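PHOX (Pseudomonas fluorescens, PDB 4A9V) hydrolyses phosphate monoesters as a beta-propeller alkaline phosphatase, using a cofactor that combines a mu-oxo-diiron centre with calcium ions. Local coordinates at residues G174-C179 against N244-V249; C192-T197 against G290-G295. All blocks are in the same frame, centred on the assembly; numbering follows the deposited sequence.

Contact 1: residues G174-C179 against N244-V249. With FEO (mu-oxo-diiron), chain S.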
ATOM      1  N   GLY A 174     -14.415 -10.726  -5.030  1.00  8.09           N
ATOM      2  CA  GLY A 174     -13.036 -10.587  -4.612  1.00  8.25           C
ATOM      3  C   GLY A 174     -12.519  -9.176  -4.505  1.00  8.08           C
ATOM      4  O   GLY A 174     -12.957  -8.257  -5.211  1.00  8.12           O
ATOM      5  N   THR A 175     -11.557  -9.035  -3.602  1.00  7.37           N
ATOM      6  CA  THR A 175     -10.543  -8.011  -3.660  1.00  7.50           C
ATOM      7  C   THR A 175      -9.203  -8.733  -3.570  1.00  8.53           C
ATOM      8  O   THR A 175      -9.091  -9.750  -2.876  1.00  9.26           O
ATOM      9  CB  THR A 175     -10.745  -6.990  -2.514  1.00  7.79           C
ATOM     10  OG1 THR A 175      -9.813  -5.921  -2.634  1.00  8.65           O
ATOM     11  CG2 THR A 175     -10.596  -7.625  -1.144  1.00  9.95           C
ATOM     12  N   PHE A 176      -8.273  -8.348  -4.437  1.00  7.94           N
ATOM     13  CA  PHE A 176      -6.991  -9.022  -4.527  1.00  7.74           C
ATOM     14  C   PHE A 176      -5.925  -8.007  -4.940  1.00  7.65           C
ATOM     15  O   PHE A 176      -6.241  -6.847  -5.199  1.00  7.57           O
ATOM     16  CB  PHE A 176      -7.054 -10.241  -5.478  1.00  7.62           C
ATOM     17  CG  PHE A 176      -7.628  -9.943  -6.847  1.00  8.14           C
ATOM     18  CD1 PHE A 176      -6.841  -9.363  -7.834  1.00  8.11           C
ATOM     19  CD2 PHE A 176      -8.934 -10.276  -7.162  1.00  8.14           C
ATOM     20  CE1 PHE A 176      -7.365  -9.067  -9.078  1.00  8.49           C
ATOM     21  CE2 PHE A 176      -9.451 -10.019  -8.419  1.00  9.06           C
ATOM     22  CZ  PHE A 176      -8.678  -9.376  -9.363  1.00  9.59           C
ATOM     23  N   GLN A 177      -4.660  -8.397  -4.847  1.00  6.92           N
ATOM     24  CA  GLN A 177      -3.550  -7.470  -5.071  1.00  6.87           C
ATOM     25  C   GLN A 177      -3.700  -6.250  -4.155  1.00  6.12           C
ATOM     26  O   GLN A 177      -3.307  -5.128  -4.481  1.00  7.21           O
ATOM     27  CB  GLN A 177      -3.397  -7.105  -6.551  1.00  7.38           C
ATOM     28  CG  GLN A 177      -2.945  -8.282  -7.412  1.00  8.12           C
ATOM     29  CD  GLN A 177      -1.461  -8.638  -7.327  1.00  8.49           C
ATOM     30  OE1 GLN A 177      -1.042  -9.655  -7.886  1.00 11.08           O
ATOM     31  NE2 GLN A 177      -0.647  -7.735  -6.812  1.00  8.32           N
ATOM     32  N   ASN A 178      -4.055  -6.552  -2.915  1.00  6.38           N
ATOM     33  CA  ASN A 178      -4.248  -5.560  -1.860  1.00  6.22           C
ATOM     34  C   ASN A 178      -2.921  -5.081  -1.301  1.00  6.52           C
ATOM     35  O   ASN A 178      -2.194  -5.840  -0.660  1.00  6.85           O
ATOM     36  CB  ASN A 178      -5.075  -6.154  -0.730  1.00  6.33           C
ATOM     37  CG  ASN A 178      -6.401  -6.646  -1.213  1.00  7.44           C
ATOM     38  OD1 ASN A 178      -6.477  -7.675  -1.887  1.00  8.56           O
ATOM     39  ND2 ASN A 178      -7.422  -5.816  -1.039  1.00  9.51           N
ATOM     40  N   CYS A 179      -2.606  -3.825  -1.586  1.00  6.11           N
ATOM     41  CA  CYS A 179      -1.304  -3.249  -1.330  1.00  5.99           C
ATOM     42  C   CYS A 179      -1.311  -2.606   0.054  1.00  5.74           C
ATOM     43  O   CYS A 179      -1.045  -3.277   1.050  1.00  7.03           O
ATOM     44  CB  CYS A 179      -0.974  -2.265  -2.450  1.00  6.14           C
ATOM     45  SG  CYS A 179       0.633  -1.491  -2.289  1.00  7.59           S
ATOM     46  N   ASN A 244     -12.695  -3.838 -15.118  1.00  7.85           N
ATOM     47  CA  ASN A 244     -13.192  -2.573 -14.589  1.00  7.52           C
ATOM     48  C   ASN A 244     -13.670  -2.670 -13.148  1.00  7.81           C
ATOM     49  O   ASN A 244     -13.867  -1.649 -12.490  1.00  8.25           O
ATOM     50  CB  ASN A 244     -14.324  -2.042 -15.459  1.00  8.08           C
ATOM     51  CG  ASN A 244     -13.879  -1.749 -16.865  1.00  9.67           C
ATOM     52  OD1 ASN A 244     -12.729  -1.393 -17.096  1.00 12.14           O
ATOM     53  ND2 ASN A 244     -14.784  -1.921 -17.818  1.00 10.64           N
ATOM     54  N   ARG A 245     -13.848  -3.894 -12.660  1.00  7.23           N
ATOM     55  CA  ARG A 245     -14.450  -4.146 -11.356  1.00  7.55           C
ATOM     56  C   ARG A 245     -13.383  -4.349 -10.270  1.00  6.88           C
ATOM     57  O   ARG A 245     -13.708  -4.681  -9.127  1.00  7.60           O
ATOM     58  CB  ARG A 245     -15.404  -5.334 -11.459  1.00  7.65           C
ATOM     59  CG  ARG A 245     -16.654  -4.988 -12.270  1.00  8.83           C
ATOM     60  CD  ARG A 245     -17.161  -6.119 -13.142  1.00  8.34           C
ATOM     61  NE  ARG A 245     -17.480  -7.328 -12.386  1.00  8.46           N
ATOM     62  CZ  ARG A 245     -18.608  -7.513 -11.714  1.00  8.71           C
ATOM     63  NH1 ARG A 245     -19.551  -6.583 -11.716  1.00  9.09           N
ATOM     64  NH2 ARG A 245     -18.792  -8.635 -11.036  1.00  9.67           N
ATOM     65  N   HIS A 246     -12.145  -4.002 -10.615  1.00  7.10           N
ATOM     66  CA  HIS A 246     -10.994  -4.033  -9.723  1.00  6.71           C
ATOM     67  C   HIS A 246     -10.140  -2.823 -10.003  1.00  6.81           C
ATOM     68  O   HIS A 246     -10.300  -2.154 -11.033  1.00  7.27           O
ATOM     69  CB  HIS A 246     -10.204  -5.328  -9.925  1.00  7.57           C
ATOM     70  CG  HIS A 246     -11.035  -6.562  -9.737  1.00  7.17           C
ATOM     71  ND1 HIS A 246     -11.332  -7.053  -8.509  1.00  7.62           N
ATOM     72  CD2 HIS A 246     -11.798  -7.280 -10.648  1.00  7.78           C
ATOM     73  CE1 HIS A 246     -12.213  -8.063  -8.648  1.00  7.53           C
ATOM     74  NE2 HIS A 246     -12.508  -8.192  -9.952  1.00  7.63           N
ATOM     75  N   GLY A 247      -9.261  -2.496  -9.057  1.00  6.45           N
ATOM     76  CA  GLY A 247      -8.533  -1.230  -9.071  1.00  6.80           C
ATOM     77  C   GLY A 247      -9.203  -0.134  -8.253  1.00  6.32           C
ATOM     78  O   GLY A 247      -9.039   1.053  -8.548  1.00  6.61           O
ATOM     79  N   TRP A 248      -9.895  -0.530  -7.186  1.00  6.54           N
ATOM     80  CA  TRP A 248     -10.655   0.397  -6.347  1.00  6.42           C
ATOM     81  C   TRP A 248     -10.171   0.357  -4.921  1.00  6.01           C
ATOM     82  O   TRP A 248      -9.452  -0.563  -4.507  1.00  7.16           O
ATOM     83  CB  TRP A 248     -12.137   0.025  -6.390  1.00  6.63           C
ATOM     84  CG  TRP A 248     -12.708  -0.031  -7.786  1.00  7.05           C
ATOM     85  CD1 TRP A 248     -12.943  -1.162  -8.557  1.00  7.28           C
ATOM     86  CD2 TRP A 248     -13.141   1.097  -8.613  1.00  7.22           C
ATOM     87  NE1 TRP A 248     -13.475  -0.817  -9.778  1.00  7.14           N
ATOM     88  CE2 TRP A 248     -13.639   0.529  -9.855  1.00  6.97           C
ATOM     89  CE3 TRP A 248     -13.183   2.474  -8.437  1.00  7.30           C
ATOM     90  CZ2 TRP A 248     -14.205   1.317 -10.838  1.00  7.86           C
ATOM     91  CZ3 TRP A 248     -13.714   3.263  -9.456  1.00  7.39           C
ATOM     92  CH2 TRP A 248     -14.231   2.693 -10.623  1.00  7.34           C
ATOM     93  N   VAL A 249     -10.554   1.377  -4.167  1.00  6.09           N
ATOM     94  CA  VAL A 249     -10.469   1.371  -2.717  1.00  6.22           C
ATOM     95  C   VAL A 249     -11.714   0.683  -2.171  1.00  7.00           C
ATOM     96  O   VAL A 249     -12.834   0.979  -2.583  1.00  7.80           O
ATOM     97  CB  VAL A 249     -10.374   2.806  -2.179  1.00  6.38           C
ATOM     98  CG1 VAL A 249     -10.290   2.798  -0.662  1.00  8.86           C
ATOM     99  CG2 VAL A 249      -9.158   3.506  -2.768  1.00  7.91           C
TER
HETATM  100 FE1  FEO S1594       2.128  -2.972  -3.553  1.00  7.69          FE
HETATM  101 FE2  FEO S1594       3.401  -0.021  -4.870  1.00  7.08          FE
HETATM  102  O   FEO S1594       3.496  -1.594  -3.755  1.00  7.92           O
HETATM  103  O   HOH W   1      -8.960  -6.625  -6.860  1.00  9.14           O
HETATM  104  O   HOH W   2       3.308  -3.521  -1.829  1.00  8.23           O
HETATM  105  O   HOH W   3       3.649  -4.064  -4.836  1.00 13.70           O
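In the loop leading into strand 178-183, an end strand of its sheet that carries an iron ligand at the heart of the propeller, Phe176 meets His246 from the loop before strand 249-252. The two rings form an oblique aromatic pair: their centroids are 4.5 Å apart and their planes are inclined by 33°. Phe176 CE2 sits over one face of the imidazole toward its rim, 3.4 Å from His246 CE1, and CZ of the same phenyl reaches over ND1 and CG. The phenyl gets there because its CG lies between the backbone N and the carbonyl carbon (chi1 52°), which turns the ring toward the histidine.

The imidazole is also met at its edge, near the ring plane, where Gly174 O approaches to 3.5 Å from His246 CE1; that carbonyl is hydrogen-bonded to Lys263. Water 1 closes the corner between the segments. It accepts from Phe176 N at 3.1 Å and is hydrogen-bonded to His246 ND1 at 2.9 Å, while its oxygen lies over the centre of the phenyl face. His246 NE2 is hydrogen-bonded to Glu242, so both ring nitrogens have partners that define the rotation of the ring.

A fairly straight bond from Asn178 ND2 to Thr175 OG1, 2.9 Å (161°), closes the turn that contains Phe176. Three residues after Phe176 in the sequence comes Cys179, whose SG ligates FE1 of the mu-oxo-diiron group at 2.5 Å. Glu242 would probably polarise the imidazole. With a carbonyl at its edge and one face on Phe176, the ring of His246 is buried, yet both its nitrogens are satisfied, ND1 by water 1 and NE2 by Glu242.

Contact 2: residues C192-T197 against G290-G295. With FEO (mu-oxo-diiron), chain S.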
ATOM      1  N   CYS A 192      -6.568  -1.205  -0.584  1.00  5.49           N
ATOM      2  CA  CYS A 192      -6.290  -0.600  -1.875  1.00  5.98           C
ATOM      3  C   CYS A 192      -5.837  -1.658  -2.872  1.00  6.15           C
ATOM      4  O   CYS A 192      -4.846  -2.348  -2.642  1.00  7.08           O
ATOM      5  CB  CYS A 192      -5.187   0.434  -1.705  1.00  6.50           C
ATOM      6  SG  CYS A 192      -5.738   1.887  -0.802  1.00  8.53           S
ATOM      7  N   GLU A 193      -6.553  -1.776  -3.986  1.00  6.15           N
ATOM      8  CA  GLU A 193      -6.203  -2.709  -5.055  1.00  6.73           C
ATOM      9  C   GLU A 193      -5.194  -2.045  -5.982  1.00  7.02           C
ATOM     10  O   GLU A 193      -5.492  -1.021  -6.594  1.00  7.05           O
ATOM     11  CB  GLU A 193      -7.466  -3.104  -5.829  1.00  6.69           C
ATOM     12  CG  GLU A 193      -8.455  -3.858  -4.960  1.00  7.02           C
ATOM     13  CD  GLU A 193      -9.853  -4.012  -5.545  1.00  6.84           C
ATOM     14  OE1 GLU A 193     -10.185  -3.412  -6.593  1.00  7.55           O
ATOM     15  OE2 GLU A 193     -10.642  -4.764  -4.925  1.00  7.50           O
ATOM     16  N   GLU A 194      -3.998  -2.624  -6.066  1.00  6.88           N
ATOM     17  CA  GLU A 194      -2.877  -2.007  -6.785  1.00  6.77           C
ATOM     18  C   GLU A 194      -2.643  -2.721  -8.128  1.00  6.39           C
ATOM     19  O   GLU A 194      -3.273  -2.369  -9.116  1.00  6.89           O
ATOM     20  CB  GLU A 194      -1.609  -1.969  -5.910  1.00  6.51           C
ATOM     21  CG  GLU A 194      -0.429  -1.267  -6.573  1.00  6.62           C
ATOM     22  CD  GLU A 194       0.880  -1.498  -5.854  1.00  7.24           C
ATOM     23  OE1 GLU A 194       1.041  -2.573  -5.235  1.00  7.00           O
ATOM     24  OE2 GLU A 194       1.772  -0.638  -5.981  1.00  7.75           O
ATOM     25  N   ASN A 195      -1.840  -3.782  -8.155  1.00  6.87           N
ATOM     26  CA  ASN A 195      -1.458  -4.419  -9.423  1.00  7.78           C
ATOM     27  C   ASN A 195      -2.471  -5.464  -9.885  1.00  7.39           C
ATOM     28  O   ASN A 195      -2.126  -6.577 -10.313  1.00  8.05           O
ATOM     29  CB  ASN A 195      -0.060  -5.009  -9.312  1.00  8.30           C
ATOM     30  CG  ASN A 195       1.000  -3.934  -9.238  1.00 11.27           C
ATOM     31  OD1 ASN A 195       1.047  -3.046 -10.093  1.00 14.02           O
ATOM     32  ND2 ASN A 195       1.780  -3.938  -8.172  1.00 18.13           N
ATOM     33  N   PHE A 196      -3.732  -5.057  -9.883  1.00  7.74           N
ATOM     34  CA  PHE A 196      -4.824  -5.957 -10.218  1.00  7.82           C
ATOM     35  C   PHE A 196      -4.743  -6.441 -11.662  1.00  7.14           C
ATOM     36  O   PHE A 196      -5.144  -7.558 -11.971  1.00  8.41           O
ATOM     37  CB  PHE A 196      -6.183  -5.295  -9.949  1.00  8.27           C
ATOM     38  CG  PHE A 196      -6.505  -4.155 -10.876  1.00  8.04           C
ATOM     39  CD1 PHE A 196      -6.048  -2.873 -10.628  1.00  8.50           C
ATOM     40  CD2 PHE A 196      -7.316  -4.361 -11.974  1.00  8.27           C
ATOM     41  CE1 PHE A 196      -6.346  -1.838 -11.496  1.00  8.57           C
ATOM     42  CE2 PHE A 196      -7.610  -3.334 -12.846  1.00  8.94           C
ATOM     43  CZ  PHE A 196      -7.139  -2.065 -12.603  1.00  9.59           C
ATOM     44  N   THR A 197      -4.231  -5.593 -12.546  1.00  7.47           N
ATOM     45  CA  THR A 197      -4.161  -5.911 -13.967  1.00  7.83           C
ATOM     46  C   THR A 197      -3.255  -7.102 -14.242  1.00  7.83           C
ATOM     47  O   THR A 197      -3.452  -7.803 -15.233  1.00  9.23           O
ATOM     48  CB  THR A 197      -3.665  -4.702 -14.779  1.00  9.33           C
ATOM     49  OG1 THR A 197      -2.439  -4.229 -14.216  1.00 10.03           O
ATOM     50  CG2 THR A 197      -4.679  -3.576 -14.754  1.00 10.16           C
ATOM     51  N   GLY A 290      -2.015   7.582  -3.891  1.00  5.85           N
ATOM     52  CA  GLY A 290      -1.036   7.432  -4.959  1.00  6.37           C
ATOM     53  C   GLY A 290      -1.406   6.307  -5.911  1.00  5.78           C
ATOM     54  O   GLY A 290      -2.024   5.318  -5.512  1.00  6.88           O
ATOM     55  N   ASP A 291      -1.006   6.465  -7.174  1.00  6.11           N
ATOM     56  CA  ASP A 291      -1.114   5.446  -8.223  1.00  6.42           C
ATOM     57  C   ASP A 291       0.291   4.948  -8.552  1.00  6.90           C
ATOM     58  O   ASP A 291       1.080   5.683  -9.144  1.00  7.09           O
ATOM     59  CB  ASP A 291      -1.750   6.095  -9.465  1.00  6.65           C
ATOM     60  CG  ASP A 291      -2.026   5.126 -10.581  1.00  6.05           C
ATOM     61  OD1 ASP A 291      -1.863   3.899 -10.399  1.00  6.78           O
ATOM     62  OD2 ASP A 291      -2.482   5.597 -11.652  1.00  6.79           O
ATOM     63  N   ASP A 292       0.643   3.750  -8.083  1.00  6.76           N
ATOM     64  CA  ASP A 292       2.028   3.297  -8.188  1.00  7.06           C
ATOM     65  C   ASP A 292       2.317   2.695  -9.555  1.00  6.78           C
ATOM     66  O   ASP A 292       2.233   1.487  -9.771  1.00  8.41           O
ATOM     67  CB  ASP A 292       2.396   2.321  -7.077  1.00  7.24           C
ATOM     68  CG  ASP A 292       3.817   1.826  -7.203  1.00  7.28           C
ATOM     69  OD1 ASP A 292       4.562   2.370  -8.045  1.00  9.47           O
ATOM     70  OD2 ASP A 292       4.197   0.902  -6.453  1.00  7.40           O
ATOM     71  N   GLU A 293       2.725   3.562 -10.472  1.00  7.07           N
ATOM     72  CA  GLU A 293       3.302   3.146 -11.733  1.00  7.73           C
ATOM     73  C   GLU A 293       4.174   4.296 -12.215  1.00  7.40           C
ATOM     74  O   GLU A 293       3.928   5.453 -11.867  1.00  8.79           O
ATOM     75  CB  GLU A 293       2.193   2.814 -12.734  1.00  8.75           C
ATOM     76  CG  GLU A 293       2.697   2.219 -14.034  1.00 11.61           C
ATOM     77  CD  GLU A 293       1.603   1.617 -14.897  1.00 11.74           C
ATOM     78  OE1 GLU A 293       0.591   1.108 -14.370  1.00 10.40           O
ATOM     79  OE2 GLU A 293       1.791   1.614 -16.132  1.00 16.33           O
ATOM     80  N   ARG A 294       5.236   3.977 -12.947  1.00  7.97           N
ATOM     81  CA  ARG A 294       6.139   5.009 -13.444  1.00  8.33           C
ATOM     82  C   ARG A 294       5.338   6.007 -14.270  1.00  7.84           C
ATOM     83  O   ARG A 294       4.664   5.627 -15.220  1.00  9.58           O
ATOM     84  CB  ARG A 294       7.246   4.406 -14.304  1.00  8.85           C
ATOM     85  CG  ARG A 294       8.242   3.565 -13.532  1.00 10.70           C
ATOM     86  CD  ARG A 294       9.310   3.011 -14.459  1.00 12.48           C
ATOM     87  NE  ARG A 294       8.955   1.697 -14.972  1.00 33.41           N
ATOM     88  CZ  ARG A 294       9.250   0.559 -14.356  0.50 35.42           C
ATOM     89  NH1 ARG A 294       9.948   0.581 -13.226  1.00 55.43           N
ATOM     90  NH2 ARG A 294       8.682  -0.567 -14.758  1.00 33.24           N
ATOM     91  N   GLY A 295       5.441   7.285 -13.930  1.00  7.43           N
ATOM     92  CA  GLY A 295       4.798   8.330 -14.699  1.00  7.99           C
ATOM     93  C   GLY A 295       3.312   8.527 -14.446  1.00  7.83           C
ATOM     94  O   GLY A 295       2.667   9.263 -15.193  1.00  9.03           O
TER
HETATM   95 FE1  FEO S1594       2.128  -2.972  -3.553  1.00  7.69          FE
HETATM   96 FE2  FEO S1594       3.401  -0.021  -4.870  1.00  7.08          FE
HETATM   97  O   FEO S1594       3.496  -1.594  -3.755  1.00  7.92           O
HETATM   98  O   HOH W   4       3.075  -1.043  -8.746  1.00 23.12           O
HETATM   99  O   HOH W   5       2.264  -0.666 -11.452  1.00 18.65           O
HETATM  100  O   HOH W   2       3.308  -3.521  -1.829  1.00  8.23           O
HETATM  101  O   HOH W   3       3.649  -4.064  -4.836  1.00 13.70           O
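The carboxylates of Glu194 and Asp292 meet with their planes 40° apart, and Glu194 OE2 comes within 2.9 Å of Asp292 OD2. Both irons are displaced to one side of the Glu194 carboxylate plane, whereas water 4 lies well off that plane on the opposite side; FE2 departs much less from the Asp292 plane. The close oxygen pair is not a hydrogen bond: both atoms ligate FE2, which explains their proximity.

Glu194 is a bridging carboxylate. Its OE1 binds FE1 at 2.0 Å and its OE2 binds FE2 at 2.1 Å, so one side chain spans the metal pair. An extended chain, with CG opposite the backbone N (chi1 -177°) and CD continuing the line (chi2 -167°), carries the group from the end of strand 189-193 to the cofactor. Asp292 instead uses a single oxygen, OD2, at 2.0 Å from FE2. Its OD1 turns to a salt bridge with Arg385, which positions the ligand from the second shell and would probably draw electron density away from the metal-bound oxygen.

Waters link the loops behind the metal ligands. Water 4 is hydrogen-bonded to Glu194 OE2 and, at 2.9 Å, to Asp292 O. Water 5 joins that same carbonyl, 2.7 Å away, to Asn195 OD1. Since acceptors around each water outnumber its protons, these donations may be shared with other partners. Asn195 and Asp292 are each the centre of an inverse gamma turn, so sharp bends flank both sides of this bridge.

Glu90 and Cys179 complete the protein ligation of FE1, and Glu273 and Glu387 that of FE2. The carboxylate shell, with one thiolate on FE1, is consistent with a Lewis-acidic pair for phosphate chemistry; Glu194 and the oxo atom both bridge the irons and probably set their spacing together.

Overall arrangement
The centres of contacts 1 and 2 lie about 10 Å apart, and their segments interleave along the chain: 174-179, 192-197, 244-249, then 290-295. Strands 178-183 and 189-193 are consecutive antiparallel neighbours in one mixed sheet, which strand 249-252 extends on the far side of 189-193; segment 290-295 instead lies between strands 284-290 and 296-303 of another sheet. Cys179 N lies 2.9 Å from Cys192 O, a probable hydrogen bond of the strand pair, and Thr175 OG1 probably bonds Glu193 OE2 at 2.7 Å. Contact 1 joins two loops of one sheet and reaches the cofactor through Cys179, while contact 2 brings ligands from two sheets to the same iron, consistent with a propeller converging on a central metal site.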